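Local structure of sugar ABC transporter (Sugar-binding protein) (Bacillus halodurans, 4YO7) at residues Q45-V50 / E77-D82. The protein binds myo-inositol and probably serves as the extracytoplasmic sugar-binding component of an ABC transporter. Sequence-based numbering, arbitrary orientation.
Sequences QKVIGV and EFIFSD
Five backbone hydrogen bonds join K46, I48 and V50 to E77, I79 and S81 in parallel register, the strand axes 4.7 Å apart and 14° from parallel. Helix 57-70 links the two strands, making this the first beta-alpha-beta unit of the N-terminal Rossmann-like lobe of a periplasmic binding protein; strand 76-82 is an edge strand of the parallel sheet. The bonds zigzag: I48 N donates to E77 O (2.9 Å), then I48 O accepts from I79 N. On one face, I48 and F78 stand side by side, I48 CD1 lying 3.7 Å from F78 CE2. The pairing recurs one step on, with V50 CB 3.8 Å from F80 CD2. Beta-branched I48 and V50 suit an extended backbone, while the flat phenyl rings, whose ends come nearer the neighbouring strand, offer broad apolar surface alongside them. Helix 57-70 covers V50 and F80 through M66, and helix 284-299 packs on I48 and F78. On the other face, which carries V47, E77 and I79, G49 brings no side chain beside I79, whose CD1 instead meets V47 CG1 at 4.0 Å, with F97 and R100 of helix 87-100 against I79. Q45 and E77 are solvent-exposed, which suits an amide and a carboxylate. Both bend at chi2, bringing their ends together; Q45 NE2, also bonded to P74 O, donates to the anti side of E77 OE2 at 2.8 Å, 31° out of the carboxylate plane.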
loop_
_atom_site.group_PDB
_atom_site.type_symbol
_atom_site.label_atom_id
_atom_site.label_comp_id
_atom_site.label_asym_id
_atom_site.label_seq_id
_atom_site.Cartn_x
_atom_site.Cartn_y
_atom_site.Cartn_z
ATOM N N GLN A 45 -18.176 -12.297 -25.085
ATOM C CA GLN A 45 -17.822 -11.357 -24.023
ATOM C C GLN A 45 -16.587 -11.880 -23.328
ATOM O O GLN A 45 -16.473 -13.075 -23.085
ATOM C CB GLN A 45 -18.942 -11.207 -22.993
ATOM C CG GLN A 45 -20.103 -10.413 -23.439
ATOM C CD GLN A 45 -19.756 -8.961 -23.604
ATOM O OE1 GLN A 45 -19.519 -8.507 -24.714
ATOM N NE2 GLN A 45 -19.724 -8.216 -22.493
ATOM N N LYS A 46 -15.657 -10.982 -23.030
ATOM C CA LYS A 46 -14.458 -11.345 -22.286
ATOM C C LYS A 46 -14.703 -11.119 -20.792
ATOM O O LYS A 46 -15.615 -10.422 -20.415
ATOM C CB LYS A 46 -13.259 -10.549 -22.780
ATOM C CG LYS A 46 -12.737 -11.088 -24.110
ATOM C CD LYS A 46 -11.502 -10.401 -24.567
ATOM C CE LYS A 46 -11.305 -10.571 -26.072
ATOM N NZ LYS A 46 -11.245 -11.989 -26.451
ATOM N N VAL A 47 -13.914 -11.787 -19.961
ATOM C CA VAL A 47 -14.127 -11.754 -18.521
ATOM C C VAL A 47 -12.796 -11.544 -17.848
ATOM O O VAL A 47 -11.834 -12.222 -18.167
ATOM C CB VAL A 47 -14.762 -13.068 -17.993
ATOM C CG1 VAL A 47 -15.039 -12.986 -16.487
ATOM C CG2 VAL A 47 -16.062 -13.371 -18.747
ATOM N N ILE A 48 -12.763 -10.633 -16.887
ATOM C CA ILE A 48 -11.602 -10.455 -16.039
ATOM C C ILE A 48 -11.992 -10.734 -14.599
ATOM O O ILE A 48 -12.965 -10.179 -14.108
ATOM C CB ILE A 48 -11.008 -9.051 -16.187
ATOM C CG1 ILE A 48 -10.361 -8.934 -17.568
ATOM C CG2 ILE A 48 -9.959 -8.765 -15.105
ATOM C CD1 ILE A 48 -9.897 -7.539 -17.951
ATOM N N GLY A 49 -11.206 -11.586 -13.938
ATOM C CA GLY A 49 -11.425 -11.893 -12.536
ATOM C C GLY A 49 -10.459 -11.087 -11.686
ATOM O O GLY A 49 -9.287 -11.068 -11.967
ATOM N N VAL A 50 -10.971 -10.432 -10.651
ATOM C CA VAL A 50 -10.158 -9.617 -9.755
ATOM C C VAL A 50 -10.310 -10.118 -8.333
ATOM O O VAL A 50 -11.430 -10.338 -7.879
ATOM C CB VAL A 50 -10.596 -8.159 -9.819
ATOM C CG1 VAL A 50 -9.728 -7.248 -8.943
ATOM C CG2 VAL A 50 -10.551 -7.705 -11.253
ATOM N N GLU A 77 -16.829 -8.403 -18.982
ATOM C CA GLU A 77 -17.438 -8.540 -17.669
ATOM C C GLU A 77 -16.324 -8.593 -16.633
ATOM O O GLU A 77 -15.322 -9.238 -16.867
ATOM C CB GLU A 77 -18.266 -9.820 -17.570
ATOM C CG GLU A 77 -19.188 -10.039 -18.737
ATOM C CD GLU A 77 -20.270 -8.974 -18.833
ATOM O OE1 GLU A 77 -20.631 -8.400 -17.784
ATOM O OE2 GLU A 77 -20.755 -8.713 -19.959
ATOM N N PHE A 78 -16.510 -7.936 -15.500
ATOM C CA PHE A 78 -15.528 -8.030 -14.405
ATOM C C PHE A 78 -16.116 -8.714 -13.183
ATOM O O PHE A 78 -17.262 -8.470 -12.820
ATOM C CB PHE A 78 -15.017 -6.639 -14.015
ATOM C CG PHE A 78 -14.140 -6.013 -15.058
ATOM C CD1 PHE A 78 -14.683 -5.501 -16.217
ATOM C CD2 PHE A 78 -12.775 -5.953 -14.884
ATOM C CE1 PHE A 78 -13.876 -4.938 -17.175
ATOM C CE2 PHE A 78 -11.970 -5.382 -15.847
ATOM C CZ PHE A 78 -12.523 -4.877 -16.979
ATOM N N ILE A 79 -15.337 -9.593 -12.556
ATOM C CA ILE A 79 -15.728 -10.209 -11.292
ATOM C C ILE A 79 -14.839 -9.614 -10.226
ATOM O O ILE A 79 -13.651 -9.903 -10.189
ATOM C CB ILE A 79 -15.568 -11.739 -11.296
ATOM C CG1 ILE A 79 -16.378 -12.360 -12.441
ATOM C CG2 ILE A 79 -16.027 -12.329 -9.972
ATOM C CD1 ILE A 79 -15.980 -13.791 -12.722
ATOM N N PHE A 80 -15.411 -8.755 -9.381
ATOM C CA PHE A 80 -14.646 -8.079 -8.324
ATOM C C PHE A 80 -14.844 -8.808 -7.009
ATOM O O PHE A 80 -15.872 -8.653 -6.350
ATOM C CB PHE A 80 -15.059 -6.605 -8.191
ATOM C CG PHE A 80 -14.466 -5.727 -9.247
ATOM C CD1 PHE A 80 -15.246 -5.268 -10.297
ATOM C CD2 PHE A 80 -13.104 -5.403 -9.221
ATOM C CE1 PHE A 80 -14.701 -4.474 -11.280
ATOM C CE2 PHE A 80 -12.556 -4.602 -10.226
ATOM C CZ PHE A 80 -13.374 -4.144 -11.251
ATOM N N SER A 81 -13.842 -9.586 -6.626
ATOM C CA SER A 81 -13.884 -10.401 -5.421
ATOM C C SER A 81 -12.952 -9.847 -4.348
ATOM O O SER A 81 -11.977 -9.167 -4.649
ATOM C CB SER A 81 -13.474 -11.851 -5.731
ATOM O OG SER A 81 -14.371 -12.419 -6.681
ATOM N N ASP A 82 -13.283 -10.155 -3.104
ATOM C CA ASP A 82 -12.596 -9.652 -1.916
ATOM C C ASP A 82 -12.157 -10.861 -1.087
ATOM O O ASP A 82 -12.990 -11.655 -0.663
ATOM C CB ASP A 82 -13.554 -8.744 -1.122
ATOM C CG ASP A 82 -12.990 -8.247 0.193
ATOM O OD1 ASP A 82 -11.824 -8.510 0.549
ATOM O OD2 ASP A 82 -13.757 -7.534 0.879
#